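Local coordinates for protein UDP-galactopyranose mutase (Deinococcus radiodurans, PDB 3HDQ) that binds FAD and, as a UDP-galactopyranose mutase, probably interconverts UDP-galactopyranose and UDP-galactofuranose, at residues Ser27-Gly36 with Ile250-Gly259; Gly38-Ala49 with Met225-Ile235. All coordinates share one frame; numbering follows the deposited sequence.

Contact 1 (Ser27-Gly36 with Ile250-Gly259). With FAD (flavin-adenine dinucleotide), chain L.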
# COMPACT_ATOMS: atom_id res chain seq x y z
N SER A 27 -3.49 -31.47 -11.40
CA SER A 27 -4.02 -30.15 -11.72
C SER A 27 -3.08 -29.37 -12.64
O SER A 27 -1.88 -29.29 -12.39
CB SER A 27 -4.28 -29.33 -10.44
OG SER A 27 -5.55 -29.61 -9.88
N LYS A 28 -3.62 -28.83 -13.72
CA LYS A 28 -2.82 -27.95 -14.55
C LYS A 28 -2.61 -26.63 -13.81
O LYS A 28 -1.56 -26.00 -13.95
CB LYS A 28 -3.48 -27.72 -15.91
CG LYS A 28 -3.74 -29.01 -16.66
CD LYS A 28 -3.91 -28.72 -18.14
CE LYS A 28 -4.38 -27.29 -18.33
NZ LYS A 28 -4.73 -27.00 -19.75
N GLY A 29 -3.59 -26.22 -13.00
CA GLY A 29 -3.47 -25.02 -12.20
C GLY A 29 -3.20 -23.78 -13.04
O GLY A 29 -3.73 -23.66 -14.15
N PHE A 30 -2.38 -22.87 -12.53
CA PHE A 30 -2.09 -21.62 -13.25
C PHE A 30 -1.33 -21.85 -14.56
O PHE A 30 -0.49 -22.75 -14.66
CB PHE A 30 -1.29 -20.66 -12.37
CG PHE A 30 -2.01 -20.25 -11.12
CD1 PHE A 30 -1.81 -20.93 -9.93
CD2 PHE A 30 -2.91 -19.19 -11.14
CE1 PHE A 30 -2.48 -20.56 -8.77
CE2 PHE A 30 -3.60 -18.81 -9.98
CZ PHE A 30 -3.38 -19.49 -8.80
N ASP A 31 -1.64 -21.04 -15.56
CA ASP A 31 -0.89 -21.09 -16.81
C ASP A 31 0.54 -20.60 -16.57
O ASP A 31 1.49 -21.12 -17.17
CB ASP A 31 -1.59 -20.24 -17.88
CG ASP A 31 -3.00 -20.74 -18.19
OD1 ASP A 31 -3.12 -21.79 -18.84
OD2 ASP A 31 -3.98 -20.08 -17.78
N TYR A 32 0.70 -19.61 -15.69
CA TYR A 32 2.01 -19.06 -15.38
C TYR A 32 2.17 -18.72 -13.91
O TYR A 32 1.31 -18.05 -13.31
CB TYR A 32 2.27 -17.78 -16.16
CG TYR A 32 2.39 -17.95 -17.65
CD1 TYR A 32 3.63 -18.11 -18.24
CD2 TYR A 32 1.27 -17.93 -18.46
CE1 TYR A 32 3.75 -18.26 -19.61
CE2 TYR A 32 1.37 -18.08 -19.82
CZ TYR A 32 2.62 -18.25 -20.39
OH TYR A 32 2.74 -18.40 -21.76
N LEU A 33 3.26 -19.20 -13.32
CA LEU A 33 3.71 -18.70 -12.03
C LEU A 33 4.78 -17.67 -12.36
O LEU A 33 5.76 -17.97 -13.06
CB LEU A 33 4.31 -19.84 -11.21
CG LEU A 33 5.17 -19.52 -9.99
CD1 LEU A 33 4.39 -18.70 -9.00
CD2 LEU A 33 5.66 -20.82 -9.34
N ILE A 34 4.58 -16.44 -11.91
CA ILE A 34 5.54 -15.37 -12.16
C ILE A 34 6.26 -14.98 -10.87
O ILE A 34 5.63 -14.57 -9.89
CB ILE A 34 4.87 -14.16 -12.79
CG1 ILE A 34 4.19 -14.56 -14.10
CG2 ILE A 34 5.87 -13.07 -13.06
CD1 ILE A 34 3.63 -13.36 -14.87
N VAL A 35 7.58 -15.14 -10.86
CA VAL A 35 8.38 -14.87 -9.67
C VAL A 35 8.96 -13.46 -9.72
O VAL A 35 9.82 -13.16 -10.57
CB VAL A 35 9.52 -15.90 -9.51
CG1 VAL A 35 10.12 -15.82 -8.11
CG2 VAL A 35 9.01 -17.32 -9.81
N GLY A 36 8.48 -12.60 -8.82
CA GLY A 36 8.88 -11.20 -8.77
C GLY A 36 7.82 -10.28 -9.34
O GLY A 36 7.32 -10.51 -10.44
N ILE A 250 1.80 -25.89 -5.46
CA ILE A 250 0.88 -25.13 -6.29
C ILE A 250 1.13 -25.45 -7.75
O ILE A 250 2.21 -25.19 -8.26
CB ILE A 250 0.97 -23.61 -6.07
CG1 ILE A 250 0.54 -23.24 -4.65
CG2 ILE A 250 0.09 -22.88 -7.06
CD1 ILE A 250 0.50 -21.74 -4.42
N PRO A 251 0.13 -26.01 -8.44
CA PRO A 251 0.27 -26.37 -9.86
C PRO A 251 0.36 -25.17 -10.81
O PRO A 251 -0.50 -24.28 -10.75
CB PRO A 251 -1.00 -27.18 -10.14
CG PRO A 251 -1.98 -26.74 -9.13
CD PRO A 251 -1.21 -26.33 -7.91
N PHE A 252 1.39 -25.16 -11.66
CA PHE A 252 1.55 -24.17 -12.71
C PHE A 252 2.13 -24.80 -13.98
O PHE A 252 2.92 -25.73 -13.90
CB PHE A 252 2.45 -23.01 -12.25
CG PHE A 252 3.84 -23.43 -11.85
CD1 PHE A 252 4.89 -23.36 -12.77
CD2 PHE A 252 4.11 -23.87 -10.57
CE1 PHE A 252 6.18 -23.74 -12.40
CE2 PHE A 252 5.40 -24.25 -10.18
CZ PHE A 252 6.44 -24.18 -11.11
N GLN A 253 1.76 -24.27 -15.14
CA GLN A 253 2.21 -24.80 -16.43
C GLN A 253 3.53 -24.20 -16.92
O GLN A 253 4.33 -24.88 -17.56
CB GLN A 253 1.13 -24.59 -17.49
CG GLN A 253 -0.13 -25.38 -17.22
CD GLN A 253 0.15 -26.86 -17.07
OE1 GLN A 253 0.45 -27.55 -18.05
NE2 GLN A 253 0.06 -27.37 -15.84
N HIS A 254 3.75 -22.92 -16.64
CA HIS A 254 4.99 -22.27 -17.05
C HIS A 254 5.45 -21.26 -16.00
O HIS A 254 4.63 -20.65 -15.32
CB HIS A 254 4.82 -21.58 -18.41
CG HIS A 254 6.12 -21.19 -19.04
ND1 HIS A 254 6.77 -22.00 -19.95
CD2 HIS A 254 6.91 -20.10 -18.87
CE1 HIS A 254 7.90 -21.41 -20.33
NE2 HIS A 254 8.01 -20.27 -19.68
N MET A 255 6.76 -21.11 -15.85
CA MET A 255 7.33 -20.17 -14.90
C MET A 255 8.06 -19.02 -15.59
O MET A 255 8.80 -19.22 -16.56
CB MET A 255 8.28 -20.86 -13.90
CG MET A 255 8.93 -19.87 -12.94
SD MET A 255 10.14 -20.49 -11.76
CE MET A 255 9.06 -21.34 -10.61
N ILE A 256 7.82 -17.81 -15.08
CA ILE A 256 8.58 -16.64 -15.47
C ILE A 256 9.36 -16.19 -14.24
O ILE A 256 8.77 -15.85 -13.23
CB ILE A 256 7.66 -15.52 -16.01
CG1 ILE A 256 7.01 -15.99 -17.32
CG2 ILE A 256 8.44 -14.23 -16.26
CD1 ILE A 256 6.18 -14.95 -18.01
N TYR A 257 10.69 -16.24 -14.33
CA TYR A 257 11.55 -15.94 -13.18
C TYR A 257 12.28 -14.60 -13.39
O TYR A 257 12.86 -14.37 -14.46
CB TYR A 257 12.54 -17.10 -12.93
CG TYR A 257 13.48 -16.89 -11.75
CD1 TYR A 257 13.07 -17.15 -10.45
CD2 TYR A 257 14.78 -16.42 -11.94
CE1 TYR A 257 13.92 -16.94 -9.37
CE2 TYR A 257 15.64 -16.22 -10.89
CZ TYR A 257 15.21 -16.48 -9.60
OH TYR A 257 16.08 -16.27 -8.54
N THR A 258 12.23 -13.73 -12.39
CA THR A 258 12.85 -12.40 -12.49
C THR A 258 13.82 -12.14 -11.32
O THR A 258 14.29 -11.02 -11.13
CB THR A 258 11.80 -11.26 -12.60
OG1 THR A 258 11.16 -11.02 -11.34
CG2 THR A 258 10.74 -11.61 -13.66
N GLY A 259 14.12 -13.18 -10.55
CA GLY A 259 15.12 -13.08 -9.50
C GLY A 259 16.53 -13.27 -10.04
O GLY A 259 16.71 -13.41 -11.25
PA FAD L . 13.24 -6.02 -9.57
O1A FAD L . 12.68 -4.77 -9.23
O2A FAD L . 14.43 -6.21 -8.84
O5B FAD L . 12.19 -7.09 -9.17
C5B FAD L . 12.43 -8.44 -9.09
C4B FAD L . 11.60 -8.97 -7.97
O4B FAD L . 11.78 -10.34 -7.85
C3B FAD L . 12.07 -8.37 -6.67
O3B FAD L . 11.11 -7.59 -6.06
C2B FAD L . 12.39 -9.55 -5.82
O2B FAD L . 11.91 -9.34 -4.55
C1B FAD L . 11.70 -10.68 -6.52
N9A FAD L . 12.32 -11.97 -6.20
C8A FAD L . 13.59 -12.34 -6.33
N7A FAD L . 13.74 -13.58 -5.92
C5A FAD L . 12.56 -14.02 -5.52
C6A FAD L . 12.12 -15.22 -5.00
N6A FAD L . 12.90 -16.25 -4.97
N1A FAD L . 10.82 -15.38 -4.66
C2A FAD L . 9.95 -14.37 -4.83
N3A FAD L . 10.38 -13.20 -5.34
C4A FAD L . 11.66 -13.01 -5.67
N1 FAD L . 15.89 2.83 -13.39
C2 FAD L . 15.51 3.90 -14.10
O2 FAD L . 15.02 3.79 -15.18
N3 FAD L . 15.70 5.11 -13.56
C4 FAD L . 16.24 5.25 -12.33
O4 FAD L . 16.41 6.31 -11.84
C4X FAD L . 16.62 4.15 -11.64
N5 FAD L . 17.18 4.30 -10.42
C5X FAD L . 17.55 3.21 -9.73
C6 FAD L . 18.11 3.37 -8.48
C7 FAD L . 18.49 2.27 -7.77
C7M FAD L . 19.09 2.42 -6.43
C8 FAD L . 18.31 1.02 -8.28
C8M FAD L . 18.75 -0.14 -7.47
C9 FAD L . 17.75 0.86 -9.53
C9A FAD L . 17.37 1.95 -10.27
N10 FAD L . 16.80 1.82 -11.50
C10 FAD L . 16.44 2.93 -12.18
C1' FAD L . 16.69 0.50 -12.17
C2' FAD L . 15.40 -0.23 -11.86
O2' FAD L . 15.41 -0.46 -10.50
C3' FAD L . 15.29 -1.58 -12.57
O3' FAD L . 15.22 -1.50 -13.93
C4' FAD L . 13.95 -2.17 -12.33
O4' FAD L . 13.56 -1.69 -11.08
C5' FAD L . 14.09 -3.67 -12.38
O5' FAD L . 12.93 -4.37 -12.61
P FAD L . 12.93 -5.90 -12.42
O1P FAD L . 11.61 -6.38 -12.46
O2P FAD L . 13.67 -6.45 -13.49
O3P FAD L . 13.65 -6.22 -11.06
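Leu33 and Phe252 form the tightest side-chain contact between the neighbouring strands 30-35 and 252-257: CD2 of Leu33 sits over one face of the Phe252 ring, 3.7 Å from its centroid. The ring turns back over Leu33 because CG of Phe252 stands between its own backbone N and carbonyl carbon (chi1 60°). With Phe252 replaced by alanine, CB and CD2 of Leu33 would probably lose their aromatic cover, and a gap would be likely to open beside the Met255 methyl, which touches the same CD2. Farther along this buried face, CG2 of Val35 packs on SD of Met255 at 3.9 Å. The two strands run parallel in the middle of the five-stranded Rossmann-type sheet, and their straightest bond is Val35 N to Ile256 O, 2.7 Å and 174° at the hydrogen. At the strand ends beside FAD, OG1 of Thr258 meets a lone pair of Val35 O at 2.6 Å, while CG1 of Val35 touches N1A of the adenine. The other end, Ser27 to Gly29 with Gln253, is looser and largely exposed; there the Gln253 side chain, bent at chi2 (-56°), brings NE2 to a lone pair of Lys28 O at 2.8 Å.

Contact 2 (Gly38-Ala49 with Met225-Ile235). With FAD (flavin-adenine dinucleotide), chain L.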
# COMPACT_ATOMS: atom_id res chain seq x y z
N GLY A 38 8.26 -6.84 -9.80
CA GLY A 38 8.84 -5.61 -10.30
C GLY A 38 8.33 -5.34 -11.70
O GLY A 38 7.31 -5.91 -12.11
N PHE A 39 9.01 -4.48 -12.45
CA PHE A 39 8.58 -4.23 -13.81
C PHE A 39 8.53 -5.50 -14.64
O PHE A 39 7.59 -5.70 -15.40
CB PHE A 39 9.47 -3.18 -14.49
CG PHE A 39 9.05 -1.78 -14.20
CD1 PHE A 39 9.68 -1.06 -13.20
CD2 PHE A 39 8.01 -1.20 -14.90
CE1 PHE A 39 9.29 0.24 -12.92
CE2 PHE A 39 7.61 0.09 -14.62
CZ PHE A 39 8.25 0.81 -13.63
N ALA A 40 9.53 -6.36 -14.49
CA ALA A 40 9.62 -7.56 -15.32
C ALA A 40 8.40 -8.46 -15.13
O ALA A 40 7.71 -8.80 -16.09
CB ALA A 40 10.90 -8.33 -15.02
N GLY A 41 8.14 -8.85 -13.89
CA GLY A 41 7.02 -9.72 -13.61
C GLY A 41 5.66 -9.11 -13.91
O GLY A 41 4.78 -9.77 -14.47
N SER A 42 5.48 -7.85 -13.52
CA SER A 42 4.17 -7.19 -13.60
C SER A 42 3.74 -6.92 -15.03
O SER A 42 2.57 -7.01 -15.34
CB SER A 42 4.18 -5.89 -12.80
OG SER A 42 4.46 -6.14 -11.45
N VAL A 43 4.68 -6.56 -15.89
CA VAL A 43 4.35 -6.32 -17.29
C VAL A 43 3.92 -7.63 -17.93
O VAL A 43 2.94 -7.67 -18.67
CB VAL A 43 5.53 -5.72 -18.08
CG1 VAL A 43 5.23 -5.75 -19.58
CG2 VAL A 43 5.79 -4.29 -17.63
N LEU A 44 4.64 -8.70 -17.65
CA LEU A 44 4.26 -10.01 -18.18
C LEU A 44 2.96 -10.54 -17.54
O LEU A 44 2.15 -11.19 -18.21
CB LEU A 44 5.41 -11.01 -18.07
CG LEU A 44 6.43 -10.88 -19.21
CD1 LEU A 44 7.82 -11.36 -18.81
CD2 LEU A 44 5.93 -11.63 -20.46
N ALA A 45 2.75 -10.24 -16.27
CA ALA A 45 1.50 -10.62 -15.63
C ALA A 45 0.33 -9.91 -16.31
O ALA A 45 -0.71 -10.51 -16.57
CB ALA A 45 1.53 -10.32 -14.15
N GLU A 46 0.51 -8.63 -16.60
CA GLU A 46 -0.56 -7.84 -17.23
C GLU A 46 -0.87 -8.32 -18.65
O GLU A 46 -2.03 -8.51 -19.00
CB GLU A 46 -0.22 -6.34 -17.22
CG GLU A 46 -1.34 -5.44 -17.74
CD GLU A 46 -1.33 -5.30 -19.25
OE1 GLU A 46 -0.23 -5.24 -19.85
OE2 GLU A 46 -2.42 -5.24 -19.85
N ARG A 47 0.18 -8.49 -19.46
CA ARG A 47 0.03 -8.95 -20.83
C ARG A 47 -0.60 -10.34 -20.90
O ARG A 47 -1.56 -10.55 -21.62
CB ARG A 47 1.38 -8.95 -21.56
CG ARG A 47 1.96 -7.56 -21.79
CD ARG A 47 1.21 -6.80 -22.90
NE ARG A 47 -0.10 -6.34 -22.44
CZ ARG A 47 -1.15 -6.16 -23.23
NH1 ARG A 47 -2.30 -5.74 -22.72
NH2 ARG A 47 -1.04 -6.40 -24.53
N LEU A 48 -0.05 -11.30 -20.15
CA LEU A 48 -0.58 -12.66 -20.18
C LEU A 48 -2.04 -12.67 -19.70
O LEU A 48 -2.89 -13.36 -20.26
CB LEU A 48 0.29 -13.60 -19.33
CG LEU A 48 1.52 -14.37 -19.84
CD1 LEU A 48 1.46 -14.74 -21.32
CD2 LEU A 48 2.85 -13.71 -19.49
N ALA A 49 -2.33 -11.86 -18.67
CA ALA A 49 -3.68 -11.80 -18.10
C ALA A 49 -4.71 -11.31 -19.12
O ALA A 49 -5.84 -11.83 -19.18
CB ALA A 49 -3.70 -10.89 -16.89
N MET A 225 0.57 2.92 -9.99
CA MET A 225 0.68 2.44 -11.37
C MET A 225 0.71 0.90 -11.40
O MET A 225 -0.05 0.26 -12.13
CB MET A 225 1.94 3.01 -12.05
CG MET A 225 2.18 2.51 -13.47
SD MET A 225 3.83 2.89 -14.07
CE MET A 225 4.77 1.64 -13.21
N PHE A 226 1.59 0.32 -10.59
CA PHE A 226 1.66 -1.12 -10.45
C PHE A 226 0.33 -1.75 -10.05
O PHE A 226 -0.06 -2.77 -10.61
CB PHE A 226 2.78 -1.53 -9.48
CG PHE A 226 4.14 -1.57 -10.13
CD1 PHE A 226 5.03 -0.52 -9.97
CD2 PHE A 226 4.51 -2.63 -10.93
CE1 PHE A 226 6.28 -0.55 -10.59
CE2 PHE A 226 5.75 -2.68 -11.54
CZ PHE A 226 6.64 -1.63 -11.37
N GLN A 227 -0.38 -1.14 -9.11
CA GLN A 227 -1.68 -1.67 -8.69
C GLN A 227 -2.64 -1.79 -9.87
O GLN A 227 -3.31 -2.81 -10.01
CB GLN A 227 -2.29 -0.84 -7.54
CG GLN A 227 -1.63 -1.15 -6.19
CD GLN A 227 -1.96 -0.15 -5.07
OE1 GLN A 227 -2.66 0.84 -5.28
NE2 GLN A 227 -1.43 -0.42 -3.87
N ASN A 228 -2.69 -0.76 -10.71
CA ASN A 228 -3.48 -0.82 -11.95
C ASN A 228 -3.03 -1.95 -12.89
O ASN A 228 -3.85 -2.63 -13.51
CB ASN A 228 -3.46 0.53 -12.69
CG ASN A 228 -4.15 1.65 -11.92
OD1 ASN A 228 -5.08 1.42 -11.12
ND2 ASN A 228 -3.71 2.89 -12.16
N MET A 229 -1.71 -2.16 -12.99
CA MET A 229 -1.15 -3.21 -13.85
C MET A 229 -1.56 -4.63 -13.42
O MET A 229 -1.72 -5.52 -14.24
CB MET A 229 0.37 -3.10 -13.88
CG MET A 229 0.96 -2.72 -15.22
SD MET A 229 2.76 -2.45 -15.12
CE MET A 229 2.72 -0.83 -14.42
N LEU A 230 -1.71 -4.82 -12.11
CA LEU A 230 -2.00 -6.14 -11.57
C LEU A 230 -3.47 -6.30 -11.19
O LEU A 230 -3.83 -7.22 -10.46
CB LEU A 230 -1.11 -6.41 -10.35
CG LEU A 230 0.41 -6.24 -10.55
CD1 LEU A 230 1.15 -6.54 -9.25
CD2 LEU A 230 0.89 -7.15 -11.65
N SER A 231 -4.33 -5.42 -11.69
CA SER A 231 -5.73 -5.39 -11.27
C SER A 231 -6.63 -6.44 -11.91
O SER A 231 -7.69 -6.76 -11.37
CB SER A 231 -6.34 -4.00 -11.49
OG SER A 231 -6.37 -3.70 -12.87
N SER A 232 -6.23 -6.96 -13.07
CA SER A 232 -7.04 -7.94 -13.79
C SER A 232 -7.52 -9.08 -12.89
O SER A 232 -6.79 -9.53 -12.01
CB SER A 232 -6.27 -8.54 -14.97
OG SER A 232 -6.89 -9.73 -15.43
N PRO A 233 -8.75 -9.54 -13.11
CA PRO A 233 -9.31 -10.73 -12.45
C PRO A 233 -8.45 -11.99 -12.63
O PRO A 233 -8.47 -12.85 -11.76
CB PRO A 233 -10.67 -10.91 -13.13
CG PRO A 233 -11.03 -9.56 -13.63
CD PRO A 233 -9.73 -8.88 -13.99
N ASN A 234 -7.72 -12.09 -13.73
CA ASN A 234 -6.83 -13.23 -14.00
C ASN A 234 -5.50 -13.18 -13.26
O ASN A 234 -4.65 -14.05 -13.45
CB ASN A 234 -6.54 -13.33 -15.50
CG ASN A 234 -7.75 -13.78 -16.30
OD1 ASN A 234 -8.69 -14.36 -15.75
ND2 ASN A 234 -7.74 -13.51 -17.60
N ILE A 235 -5.30 -12.17 -12.43
CA ILE A 235 -4.02 -12.05 -11.73
C ILE A 235 -4.19 -12.24 -10.22
O ILE A 235 -4.89 -11.48 -9.56
CB ILE A 235 -3.35 -10.69 -12.04
CG1 ILE A 235 -3.09 -10.57 -13.55
CG2 ILE A 235 -2.03 -10.56 -11.30
CD1 ILE A 235 -2.29 -9.33 -13.94
PA FAD L . 13.24 -6.02 -9.57
O1A FAD L . 12.68 -4.77 -9.23
O2A FAD L . 14.43 -6.21 -8.84
O5B FAD L . 12.19 -7.09 -9.17
C5B FAD L . 12.43 -8.44 -9.09
C4B FAD L . 11.60 -8.97 -7.97
O4B FAD L . 11.78 -10.34 -7.85
C3B FAD L . 12.07 -8.37 -6.67
O3B FAD L . 11.11 -7.59 -6.06
C2B FAD L . 12.39 -9.55 -5.82
O2B FAD L . 11.91 -9.34 -4.55
C1B FAD L . 11.70 -10.68 -6.52
N9A FAD L . 12.32 -11.97 -6.20
C8A FAD L . 13.59 -12.34 -6.33
N7A FAD L . 13.74 -13.58 -5.92
C5A FAD L . 12.56 -14.02 -5.52
C6A FAD L . 12.12 -15.22 -5.00
N6A FAD L . 12.90 -16.25 -4.97
N1A FAD L . 10.82 -15.38 -4.66
C2A FAD L . 9.95 -14.37 -4.83
N3A FAD L . 10.38 -13.20 -5.34
C4A FAD L . 11.66 -13.01 -5.67
N1 FAD L . 15.89 2.83 -13.39
C2 FAD L . 15.51 3.90 -14.10
O2 FAD L . 15.02 3.79 -15.18
N3 FAD L . 15.70 5.11 -13.56
C4 FAD L . 16.24 5.25 -12.33
O4 FAD L . 16.41 6.31 -11.84
C4X FAD L . 16.62 4.15 -11.64
N5 FAD L . 17.18 4.30 -10.42
C5X FAD L . 17.55 3.21 -9.73
C6 FAD L . 18.11 3.37 -8.48
C7 FAD L . 18.49 2.27 -7.77
C7M FAD L . 19.09 2.42 -6.43
C8 FAD L . 18.31 1.02 -8.28
C8M FAD L . 18.75 -0.14 -7.47
C9 FAD L . 17.75 0.86 -9.53
C9A FAD L . 17.37 1.95 -10.27
N10 FAD L . 16.80 1.82 -11.50
C10 FAD L . 16.44 2.93 -12.18
C1' FAD L . 16.69 0.50 -12.17
C2' FAD L . 15.40 -0.23 -11.86
O2' FAD L . 15.41 -0.46 -10.50
C3' FAD L . 15.29 -1.58 -12.57
O3' FAD L . 15.22 -1.50 -13.93
C4' FAD L . 13.95 -2.17 -12.33
O4' FAD L . 13.56 -1.69 -11.08
C5' FAD L . 14.09 -3.67 -12.38
O5' FAD L . 12.93 -4.37 -12.61
P FAD L . 12.93 -5.90 -12.42
O1P FAD L . 11.61 -6.38 -12.46
O2P FAD L . 13.67 -6.45 -13.49
O3P FAD L . 13.65 -6.22 -11.06
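The ring of Phe39 takes the edge of Phe226 on one face, with CZ of Phe226 3.4 Å above the plane and over its centre. The planes meet at 63°, an edge-to-face pair, and O4' of FAD lies at the edge of the Phe39 ring. Phe226 is met along its own edge by Ser42, whose OG approaches CD2 at 3.5 Å. The methyl of Met225, swung round by a bend at chi3 (77°), reaches CE2 of Phe39 at 3.5 Å. Farther along the helix small side chains allow close approach: CD2 of Leu230 rests on CB of Ser42, and CG1 of Ile235 lies 3.4 Å from CB of Ala49. At the far end Asn234 ND2 donates to a lone pair of Ala49 O at 3.0 Å, with the acceptor close to the amide plane. Asn234 itself is steadied by an ST turn, its N bonded to OG of Ser232. Helix 39-49 begins at a glycine-rich turn consistent with the Rossmann dinucleotide-binding motif, and Ala40 N gives FAD O1P a hydrogen bond of 2.9 Å. Ala45 also touches strand 55-58, helix 373-388 packs against Phe39 and Val43, and helix 92-99 reaches Val43 and Met225.

Contacts 1 and 2, their centres about 14 Å apart, share the first strand-turn-helix unit of the Rossmann-type fold, since strand 30-35 leads directly into helix 39-50. The sheet of contact 1 packs on one side of that helix: Ile34 CD1 lies 3.5 Å from Ala45 N, and CG2 of Thr258 meets CB of Ala40 at the same distance. Residues 225-235 meet the helix along Phe39, Ser42, Ala45, Glu46 and Ala49, whereas strand 30-35 packs on Gly41, Ala45 and Leu48. Both contacts border FAD, contact 1 beside the adenine and its ribose, contact 2 at the pyrophosphate. Bound UDP-galactose is more remote, about 11 Å from the Phe39 side chain. Away from the cofactor, both contacts also touch the second subunit.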